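Local coordinates for chitinase (Thermococcus chitonophagus, PDB 5XSW), which probably hydrolyses internal linkages of chitin as an endochitinase, this fragment joining an N-terminal beta-sandwich to a mainly helical domain that holds bound glycan, at residues L17-K22 with G74-N79; F33-I38 with F100-L105; I49-G54 with I68-R73. All coordinates share one frame; numbering follows the deposited sequence.

Contact 1. Residues L17-K22 with G74-N79; sequences LTLANK and GIFHLN
Leu19 and Phe76 meet in the space between the two sheets of the N-terminal antiparallel beta-sandwich. Strand 12-21 pairs with strand 80-89 in one sheet and strand 75-77 with strand 32-41 in the other, so this contact runs from sheet to sheet; locally the two axes pass 6.6 Å apart at 50°. At Leu19 it is the base of the side chain that touches, CB standing 3.9 Å from Phe76 CZ, the far end of the ring. The backbone of the same residue also takes part, Leu19 O lying 3.5 Å from Phe76 CE2. Ala20 turns its methyl away; its CA comes nearest the ring, with Asn21 N beside it. Ile35, Leu70 and Val82 add further apolar neighbours to Phe76.

Asn21 supplies the polar half of the contact. With its CG anti to the backbone N (chi1 177°), the amide reaches across toward the chain just beyond the phenylalanine. There ND2 donates to Phe76 O at 3.2 Å along a nearly straight path, 171° at the hydrogen. The acceptor lies in the amide plane, whereas the donor stands above the carbonyl plane. ND2 also bonds Gly30 O, and OD1 accepts from the backbone N of Asn23, so both ends of the buried amide are engaged and its rotation is fixed. Putting an alanine here would probably leave Phe76 O and Gly30 O without their ND2 donor, with one side-chain link fewer between strand and loop. The aliphatic part of Asn21 is close-packed too: its CB sits 3.3 Å from His77 O, a carbonyl that accepts a hydrogen bond from Thr80 OG1.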
loop_
_atom_site.group_PDB
_atom_site.type_symbol
_atom_site.label_atom_id
_atom_site.label_comp_id
_atom_site.label_asym_id
_atom_site.label_seq_id
_atom_site.Cartn_x
_atom_site.Cartn_y
_atom_site.Cartn_z
ATOM N N LEU A 17 -1.305 30.517 -20.998
ATOM C CA LEU A 17 -0.339 29.478 -20.681
ATOM C C LEU A 17 -0.952 28.090 -20.946
ATOM O O LEU A 17 -2.023 27.821 -20.452
ATOM C CB LEU A 17 0.070 29.594 -19.220
ATOM C CG LEU A 17 0.912 28.428 -18.688
ATOM C CD1 LEU A 17 2.286 28.382 -19.354
ATOM C CD2 LEU A 17 1.021 28.538 -17.189
ATOM N N THR A 18 -0.269 27.256 -21.707
ATOM C CA THR A 18 -0.753 25.919 -21.957
ATOM C C THR A 18 0.170 24.898 -21.305
ATOM O O THR A 18 1.355 24.851 -21.596
ATOM C CB THR A 18 -0.858 25.638 -23.462
ATOM O OG1 THR A 18 -1.746 26.582 -24.060
ATOM C CG2 THR A 18 -1.378 24.246 -23.710
ATOM N N LEU A 19 -0.402 24.079 -20.432
ATOM C CA LEU A 19 0.314 23.008 -19.764
ATOM C C LEU A 19 -0.272 21.703 -20.254
ATOM O O LEU A 19 -1.480 21.545 -20.281
ATOM C CB LEU A 19 0.142 23.096 -18.250
ATOM C CG LEU A 19 0.521 24.391 -17.542
ATOM C CD1 LEU A 19 0.069 24.377 -16.097
ATOM C CD2 LEU A 19 2.014 24.616 -17.627
ATOM N N ALA A 20 0.577 20.786 -20.685
ATOM C CA ALA A 20 0.080 19.515 -21.176
ATOM C C ALA A 20 1.051 18.359 -21.052
ATOM O O ALA A 20 2.256 18.541 -21.102
ATOM C CB ALA A 20 -0.351 19.660 -22.621
ATOM N N ASN A 21 0.504 17.159 -20.940
ATOM C CA ASN A 21 1.262 15.973 -21.216
ATOM C C ASN A 21 0.833 15.615 -22.615
ATOM O O ASN A 21 -0.265 15.133 -22.835
ATOM C CB ASN A 21 0.924 14.851 -20.235
ATOM C CG ASN A 21 1.652 13.563 -20.549
ATOM O OD1 ASN A 21 2.156 13.379 -21.643
ATOM N ND2 ASN A 21 1.700 12.666 -19.588
ATOM N N LYS A 22 1.706 15.854 -23.573
ATOM C CA LYS A 22 1.322 15.637 -24.961
ATOM C C LYS A 22 1.493 14.182 -25.348
ATOM O O LYS A 22 1.111 13.783 -26.440
ATOM C CB LYS A 22 2.167 16.507 -25.900
ATOM C CG LYS A 22 1.899 18.013 -25.826
ATOM C CD LYS A 22 3.122 18.808 -26.352
ATOM C CE LYS A 22 2.795 20.257 -26.751
ATOM N NZ LYS A 22 2.291 20.412 -28.165
ATOM N N GLY A 74 -3.530 19.382 -10.717
ATOM C CA GLY A 74 -2.101 19.260 -10.909
ATOM C C GLY A 74 -1.580 17.961 -11.503
ATOM O O GLY A 74 -0.350 17.806 -11.667
ATOM N N ILE A 75 -2.482 17.019 -11.828
ATOM C CA ILE A 75 -2.057 15.702 -12.324
ATOM C C ILE A 75 -2.275 15.600 -13.807
ATOM O O ILE A 75 -3.387 15.813 -14.272
ATOM C CB ILE A 75 -2.865 14.503 -11.597
ATOM C CG1 ILE A 75 -2.638 14.539 -10.074
ATOM C CG2 ILE A 75 -2.504 13.175 -12.212
ATOM C CD1 ILE A 75 -3.787 13.885 -9.257
ATOM N N PHE A 76 -1.241 15.250 -14.551
ATOM C CA PHE A 76 -1.302 15.240 -16.015
ATOM C C PHE A 76 -0.987 13.874 -16.590
ATOM O O PHE A 76 0.166 13.556 -16.889
ATOM C CB PHE A 76 -0.313 16.241 -16.622
ATOM C CG PHE A 76 -0.744 17.676 -16.434
ATOM C CD1 PHE A 76 -0.613 18.287 -15.199
ATOM C CD2 PHE A 76 -1.333 18.376 -17.481
ATOM C CE1 PHE A 76 -1.050 19.613 -14.983
ATOM C CE2 PHE A 76 -1.754 19.742 -17.302
ATOM C CZ PHE A 76 -1.612 20.343 -16.042
ATOM N N HIS A 77 -2.028 13.065 -16.747
ATOM C CA HIS A 77 -1.918 11.776 -17.405
ATOM C C HIS A 77 -1.749 11.979 -18.902
ATOM O O HIS A 77 -1.792 13.097 -19.396
ATOM C CB HIS A 77 -3.180 10.945 -17.094
ATOM C CG HIS A 77 -3.174 10.368 -15.712
ATOM N ND1 HIS A 77 -2.346 9.320 -15.366
ATOM C CD2 HIS A 77 -3.852 10.704 -14.588
ATOM C CE1 HIS A 77 -2.502 9.044 -14.081
ATOM N NE2 HIS A 77 -3.426 9.852 -13.590
ATOM N N LEU A 78 -1.552 10.891 -19.619
ATOM C CA LEU A 78 -1.392 10.913 -21.058
ATOM C C LEU A 78 -2.476 11.753 -21.708
ATOM O O LEU A 78 -3.642 11.745 -21.264
ATOM C CB LEU A 78 -1.417 9.497 -21.616
ATOM C CG LEU A 78 -0.333 8.486 -21.237
ATOM C CD1 LEU A 78 -0.656 7.110 -21.886
ATOM C CD2 LEU A 78 1.068 8.936 -21.640
ATOM N N ASN A 79 -2.064 12.552 -22.692
ATOM C CA ASN A 79 -3.004 13.356 -23.477
ATOM C C ASN A 79 -3.887 14.290 -22.665
ATOM O O ASN A 79 -5.090 14.327 -22.867
ATOM C CB ASN A 79 -3.898 12.418 -24.307
ATOM C CG ASN A 79 -4.526 13.115 -25.514
ATOM O OD1 ASN A 79 -3.958 14.056 -26.062
ATOM N ND2 ASN A 79 -5.697 12.644 -25.932
#

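Contact 2. Residues F33-I38 with F100-L105; sequences FDIKNI and FKIHYL
The antiparallel pairing of strand 32-41 with strand 98-104, in a curled sheet of the beta-sandwich, brings Phe33-Ile38 against Phe100-Leu105. The chain turns a corner at Lys36, with antiparallel bridges at Ile35-Tyr104, Asn37-His103 and Ile38-Ile102. Leu105 N donates to Asp34 O at 2.9 Å, and Tyr104 CA makes a CA-H...O contact with the same oxygen. Phe33 and Tyr104 run side by side in the same direction, their ring planes 24° apart but offset enough to leave little overlap. The touch is therefore local, Phe33 CD1 to Tyr104 CE1 at 3.6 Å.

Beyond Ile35 the register shifts by one residue: Lys36 and Asn37 stand opposite the single His103, as in a classic beta bulge. Its evidence is His103 O, which receives two weak bonds, from Lys36 N at 2.8 Å with a bent angle of 129° and from Asn37 N. Regular pairing resumes where His103 N donates to Asn37 O at 2.9 Å.

The side chains of that pair also meet. Asn37 places CG between its backbone N and carbonyl carbon (chi1 51°), which brings OD1 within 3.1 Å of His103 CD2, amide and ring planes steeply inclined. The imidazole is held at both nitrogens, by Thr39 and Glu108. Lys36 sends its amine to Ala309 O in the helical domain, while on the apolar side Ile35 CD1 rests 3.7 Å from Ile102 CG2.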
loop_
_atom_site.group_PDB
_atom_site.type_symbol
_atom_site.label_atom_id
_atom_site.label_comp_id
_atom_site.label_asym_id
_atom_site.label_seq_id
_atom_site.Cartn_x
_atom_site.Cartn_y
_atom_site.Cartn_z
ATOM N N PHE A 33 2.704 13.428 -15.290
ATOM C CA PHE A 33 3.434 14.536 -14.642
ATOM C C PHE A 33 2.637 15.031 -13.481
ATOM O O PHE A 33 1.460 15.380 -13.623
ATOM C CB PHE A 33 3.705 15.708 -15.657
ATOM C CG PHE A 33 4.519 15.288 -16.833
ATOM C CD1 PHE A 33 5.893 15.112 -16.719
ATOM C CD2 PHE A 33 3.923 15.045 -18.054
ATOM C CE1 PHE A 33 6.662 14.716 -17.822
ATOM C CE2 PHE A 33 4.675 14.626 -19.162
ATOM C CZ PHE A 33 6.039 14.449 -19.046
ATOM N N ASP A 34 3.257 15.099 -12.313
ATOM C CA ASP A 34 2.602 15.654 -11.151
ATOM C C ASP A 34 3.213 17.044 -10.891
ATOM O O ASP A 34 4.402 17.132 -10.598
ATOM C CB ASP A 34 2.804 14.785 -9.899
ATOM C CG ASP A 34 1.969 13.497 -9.925
ATOM O OD1 ASP A 34 1.254 13.285 -10.921
ATOM O OD2 ASP A 34 2.065 12.737 -8.933
ATOM N N ILE A 35 2.395 18.083 -10.986
ATOM C CA ILE A 35 2.916 19.470 -10.847
ATOM C C ILE A 35 2.668 20.032 -9.477
ATOM O O ILE A 35 1.523 20.169 -9.045
ATOM C CB ILE A 35 2.280 20.359 -11.945
ATOM C CG1 ILE A 35 2.755 19.805 -13.315
ATOM C CG2 ILE A 35 2.704 21.830 -11.729
ATOM C CD1 ILE A 35 2.331 20.620 -14.489
ATOM N N LYS A 36 3.749 20.320 -8.745
ATOM C CA LYS A 36 3.651 20.999 -7.465
ATOM C C LYS A 36 3.115 22.452 -7.622
ATOM O O LYS A 36 2.167 22.865 -6.951
ATOM C CB LYS A 36 5.024 21.032 -6.810
ATOM C CG LYS A 36 5.029 21.537 -5.360
ATOM C CD LYS A 36 6.471 21.857 -4.911
ATOM C CE LYS A 36 6.585 22.099 -3.402
ATOM N NZ LYS A 36 6.382 20.846 -2.557
ATOM N N ASN A 37 3.768 23.222 -8.501
ATOM C CA ASN A 37 3.284 24.555 -8.838
ATOM C C ASN A 37 3.995 25.017 -10.116
ATOM O O ASN A 37 4.825 24.286 -10.675
ATOM C CB ASN A 37 3.468 25.542 -7.670
ATOM C CG ASN A 37 4.861 25.559 -7.109
ATOM O OD1 ASN A 37 5.836 25.628 -7.854
ATOM N ND2 ASN A 37 4.966 25.539 -5.773
ATOM N N ILE A 38 3.566 26.161 -10.631
ATOM C CA ILE A 38 4.194 26.773 -11.816
ATOM C C ILE A 38 4.595 28.189 -11.310
ATOM O O ILE A 38 3.774 28.869 -10.706
ATOM C CB ILE A 38 3.253 26.920 -13.019
ATOM C CG1 ILE A 38 2.617 25.594 -13.442
ATOM C CG2 ILE A 38 3.994 27.506 -14.275
ATOM C CD1 ILE A 38 1.261 25.385 -12.796
ATOM N N PHE A 100 8.947 31.323 -16.908
ATOM C CA PHE A 100 7.977 30.313 -16.502
ATOM C C PHE A 100 8.748 29.072 -16.095
ATOM O O PHE A 100 9.635 28.662 -16.830
ATOM C CB PHE A 100 7.028 29.978 -17.650
ATOM C CG PHE A 100 5.899 30.938 -17.777
ATOM C CD1 PHE A 100 4.733 30.755 -17.051
ATOM C CD2 PHE A 100 6.009 32.048 -18.606
ATOM C CE1 PHE A 100 3.679 31.642 -17.160
ATOM C CE2 PHE A 100 4.944 32.944 -18.726
ATOM C CZ PHE A 100 3.789 32.748 -18.001
ATOM N N LYS A 101 8.446 28.493 -14.932
ATOM C CA LYS A 101 9.052 27.200 -14.606
ATOM C C LYS A 101 7.979 26.246 -14.086
ATOM O O LYS A 101 7.255 26.608 -13.169
ATOM C CB LYS A 101 10.156 27.329 -13.559
ATOM C CG LYS A 101 11.404 28.069 -14.019
ATOM C CD LYS A 101 12.200 28.526 -12.782
ATOM C CE LYS A 101 13.485 29.266 -13.131
ATOM N NZ LYS A 101 14.183 29.677 -11.874
ATOM N N ILE A 102 7.886 25.054 -14.678
ATOM C CA ILE A 102 7.028 24.012 -14.104
ATOM C C ILE A 102 7.807 23.300 -12.985
ATOM O O ILE A 102 8.902 22.797 -13.209
ATOM C CB ILE A 102 6.599 23.041 -15.155
ATOM C CG1 ILE A 102 5.738 23.765 -16.170
ATOM C CG2 ILE A 102 5.825 21.842 -14.494
ATOM C CD1 ILE A 102 5.308 22.885 -17.308
ATOM N N HIS A 103 7.287 23.292 -11.769
ATOM C CA HIS A 103 7.991 22.572 -10.720
ATOM C C HIS A 103 7.268 21.223 -10.438
ATOM O O HIS A 103 6.112 21.231 -10.002
ATOM C CB HIS A 103 8.047 23.401 -9.460
ATOM C CG HIS A 103 8.683 24.751 -9.673
ATOM N ND1 HIS A 103 10.049 24.938 -9.638
ATOM C CD2 HIS A 103 8.139 25.961 -9.967
ATOM C CE1 HIS A 103 10.323 26.222 -9.849
ATOM N NE2 HIS A 103 9.181 26.865 -10.046
ATOM N N TYR A 104 7.929 20.124 -10.729
ATOM C CA TYR A 104 7.306 18.800 -10.484
ATOM C C TYR A 104 7.275 18.511 -9.004
ATOM O O TYR A 104 8.061 19.073 -8.191
ATOM C CB TYR A 104 8.067 17.686 -11.171
ATOM C CG TYR A 104 8.093 17.825 -12.638
ATOM C CD1 TYR A 104 6.910 17.831 -13.368
ATOM C CD2 TYR A 104 9.304 17.991 -13.304
ATOM C CE1 TYR A 104 6.936 17.971 -14.735
ATOM C CE2 TYR A 104 9.341 18.131 -14.678
ATOM C CZ TYR A 104 8.154 18.119 -15.382
ATOM O OH TYR A 104 8.175 18.267 -16.735
ATOM N N LEU A 105 6.414 17.579 -8.623
ATOM C CA LEU A 105 6.335 17.223 -7.214
ATOM C C LEU A 105 7.453 16.201 -6.927
ATOM O O LEU A 105 7.231 14.979 -6.898
ATOM C CB LEU A 105 4.939 16.653 -6.920
ATOM C CG LEU A 105 4.581 16.365 -5.489
ATOM C CD1 LEU A 105 4.706 17.604 -4.608
ATOM C CD2 LEU A 105 3.142 15.847 -5.547
#

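Contact 3. Residues I49-G54 with I68-R73; sequences IKYADG and IDLTWR
Arg73 grips Asp53 end-on, in a salt bridge of two hydrogen bonds. NH1 reaches Asp53 OD2 at 2.8 Å on its syn lone pair, and NH2 reaches Asp53 OD1 at 2.9 Å, also on the syn side. Carboxylate and guanidinium are nearly coplanar, with 28° between their planes, which suits a two-pronged grip. Asp53 is presented by a type I beta turn running from Tyr51 to Gly54, closed by the bond from Gly54 N to Tyr51 O.

Between its backbone and the carboxylate, the arginine lies over one face of Tyr51. Its chain is extended from CG to NE and slides past the tyrosine in the opposite direction, so that successive groups cross the ring. Arg73 CD makes a CH-pi contact near the phenol end, whereas CZ stands 4.6 Å from the Tyr51 ring centroid and only 15° off the normal, a cation-pi interaction. NH2 is nearest to Tyr51 CG, at 3.4 Å, and thus serves both the ring and the carboxylate.

At the other end of the ring, a water links Tyr51 OH to Leu70 O. It donates to the carbonyl, while its contact with the hydroxyl oxygen is short, 2.5 Å, and leaves the proton unassigned. Leu70 O also accepts from Arg73 N, which ties the arginine's backbone to the same small network. Leu70 CD2 meets the Tyr51 ring at its edge, 3.9 Å from CE1. Deeper in, Ile49 CD1 rests 3.9 Å from Ile68 CG1, with Pro57 beside both. Apolar residues facing each other from strands 45-51 and 65-69, which belong to different sheets, form the inter-sheet layer of an antiparallel beta-sandwich.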
loop_
_atom_site.group_PDB
_atom_site.type_symbol
_atom_site.label_atom_id
_atom_site.label_comp_id
_atom_site.label_asym_id
_atom_site.label_seq_id
_atom_site.Cartn_x
_atom_site.Cartn_y
_atom_site.Cartn_z
ATOM N N ILE A 49 -5.945 35.171 -12.624
ATOM C CA ILE A 49 -5.437 33.962 -13.254
ATOM C C ILE A 49 -6.587 32.965 -13.202
ATOM O O ILE A 49 -7.060 32.631 -12.100
ATOM C CB ILE A 49 -4.200 33.407 -12.508
ATOM C CG1 ILE A 49 -3.078 34.434 -12.457
ATOM C CG2 ILE A 49 -3.728 32.093 -13.128
ATOM C CD1 ILE A 49 -1.787 33.915 -11.782
ATOM N N LYS A 50 -7.062 32.545 -14.366
ATOM C CA LYS A 50 -8.248 31.681 -14.457
ATOM C C LYS A 50 -8.012 30.583 -15.444
ATOM O O LYS A 50 -7.130 30.708 -16.305
ATOM C CB LYS A 50 -9.483 32.486 -14.879
ATOM C CG LYS A 50 -9.814 33.622 -13.903
ATOM C CD LYS A 50 -11.082 34.360 -14.343
ATOM C CE LYS A 50 -11.557 35.339 -13.280
ATOM N NZ LYS A 50 -12.868 35.960 -13.664
ATOM N N TYR A 51 -8.771 29.490 -15.341
ATOM C CA TYR A 51 -8.672 28.452 -16.368
ATOM C C TYR A 51 -9.512 28.849 -17.540
ATOM O O TYR A 51 -10.573 29.423 -17.351
ATOM C CB TYR A 51 -9.146 27.072 -15.886
ATOM C CG TYR A 51 -8.316 26.485 -14.779
ATOM C CD1 TYR A 51 -6.968 26.153 -14.993
ATOM C CD2 TYR A 51 -8.872 26.228 -13.545
ATOM C CE1 TYR A 51 -6.197 25.617 -13.978
ATOM C CE2 TYR A 51 -8.118 25.680 -12.517
ATOM C CZ TYR A 51 -6.782 25.368 -12.750
ATOM O OH TYR A 51 -6.034 24.827 -11.752
ATOM N N ALA A 52 -9.054 28.501 -18.738
ATOM C CA ALA A 52 -9.753 28.878 -19.944
ATOM C C ALA A 52 -11.132 28.252 -19.998
ATOM O O ALA A 52 -12.051 28.846 -20.564
ATOM C CB ALA A 52 -8.956 28.485 -21.163
ATOM N N ASP A 53 -11.264 27.045 -19.437
ATOM C CA ASP A 53 -12.522 26.310 -19.481
ATOM C C ASP A 53 -13.298 26.397 -18.165
ATOM O O ASP A 53 -14.116 25.535 -17.865
ATOM C CB ASP A 53 -12.282 24.826 -19.897
ATOM C CG ASP A 53 -11.249 24.071 -19.004
ATOM O OD1 ASP A 53 -10.598 24.685 -18.108
ATOM O OD2 ASP A 53 -11.073 22.839 -19.238
ATOM N N GLY A 54 -13.071 27.460 -17.398
ATOM C CA GLY A 54 -13.833 27.714 -16.193
ATOM C C GLY A 54 -13.091 27.368 -14.920
ATOM O O GLY A 54 -12.238 26.485 -14.913
ATOM N N ILE A 68 1.658 29.651 -9.140
ATOM C CA ILE A 68 0.345 29.115 -9.439
ATOM C C ILE A 68 0.254 27.690 -8.881
ATOM O O ILE A 68 1.100 26.853 -9.207
ATOM C CB ILE A 68 0.065 29.062 -10.919
ATOM C CG1 ILE A 68 0.066 30.492 -11.531
ATOM C CG2 ILE A 68 -1.299 28.371 -11.167
ATOM C CD1 ILE A 68 0.159 30.416 -13.066
ATOM N N ASP A 69 -0.755 27.441 -8.055
ATOM C CA ASP A 69 -1.023 26.096 -7.487
ATOM C C ASP A 69 -2.265 25.529 -8.183
ATOM O O ASP A 69 -3.331 26.108 -8.080
ATOM C CB ASP A 69 -1.197 26.213 -5.966
ATOM C CG ASP A 69 -1.547 24.863 -5.268
ATOM O OD1 ASP A 69 -1.757 23.863 -5.942
ATOM O OD2 ASP A 69 -1.636 24.862 -4.033
ATOM N N LEU A 70 -2.110 24.423 -8.922
ATOM C CA LEU A 70 -3.196 23.874 -9.700
ATOM C C LEU A 70 -4.167 23.033 -8.853
ATOM O O LEU A 70 -5.150 22.540 -9.388
ATOM C CB LEU A 70 -2.659 23.018 -10.846
ATOM C CG LEU A 70 -1.764 23.742 -11.856
ATOM C CD1 LEU A 70 -1.132 22.738 -12.825
ATOM C CD2 LEU A 70 -2.612 24.810 -12.640
ATOM N N THR A 71 -3.857 22.903 -7.566
ATOM C CA THR A 71 -4.654 22.153 -6.572
ATOM C C THR A 71 -5.171 20.843 -7.164
ATOM O O THR A 71 -4.378 19.958 -7.457
ATOM C CB THR A 71 -5.834 23.029 -5.962
ATOM O OG1 THR A 71 -6.826 23.322 -6.948
ATOM C CG2 THR A 71 -5.287 24.311 -5.394
ATOM N N TRP A 72 -6.466 20.718 -7.421
ATOM C CA TRP A 72 -7.000 19.420 -7.845
ATOM C C TRP A 72 -6.645 19.147 -9.263
ATOM O O TRP A 72 -6.785 18.037 -9.746
ATOM C CB TRP A 72 -8.520 19.382 -7.641
ATOM C CG TRP A 72 -9.272 20.269 -8.584
ATOM C CD1 TRP A 72 -9.632 21.595 -8.390
ATOM C CD2 TRP A 72 -9.765 19.903 -9.881
ATOM N NE1 TRP A 72 -10.316 22.062 -9.508
ATOM C CE2 TRP A 72 -10.404 21.046 -10.431
ATOM C CE3 TRP A 72 -9.699 18.731 -10.645
ATOM C CZ2 TRP A 72 -10.985 21.034 -11.698
ATOM C CZ3 TRP A 72 -10.276 18.720 -11.902
ATOM C CH2 TRP A 72 -10.914 19.863 -12.417
ATOM N N ARG A 73 -6.123 20.144 -9.963
ATOM C CA ARG A 73 -5.835 19.911 -11.388
ATOM C C ARG A 73 -4.334 19.710 -11.727
ATOM O O ARG A 73 -3.915 19.799 -12.905
ATOM C CB ARG A 73 -6.421 21.089 -12.185
ATOM C CG ARG A 73 -7.189 20.677 -13.350
ATOM C CD ARG A 73 -8.080 21.817 -13.890
ATOM N NE ARG A 73 -8.330 21.517 -15.292
ATOM C CZ ARG A 73 -8.986 22.305 -16.132
ATOM N NH1 ARG A 73 -9.143 21.909 -17.377
ATOM N NH2 ARG A 73 -9.470 23.473 -15.717
HETATM O O HOH W 1 -7.410 24.537 -9.670
#

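Overall arrangement
All three contacts lie in the N-terminal beta-sandwich, each partly buried. Contacts 1 and 3 bridge its two sheets, whereas contact 2 pairs strands within one. Accordingly, backbone hydrogen bonds dominate contact 2, while side chains carry the others: a buried amide in contact 1, a salt bridge with a cation-pi contact in contact 3, whose Asp53 turn lies at the surface. Inside are Ile49, Ile68 and Leu70, whose CD1 touches Leu19, Phe76, Ile35 and Ile38. Strand 32-41 joins the segments further, with Ile35 N near Gly74 O and Ile38 O near Ile68 N, probable hydrogen bonds. All three contacts have partners in the C-terminal helix 475-482; Lys36 of contact 2 adds Ala309.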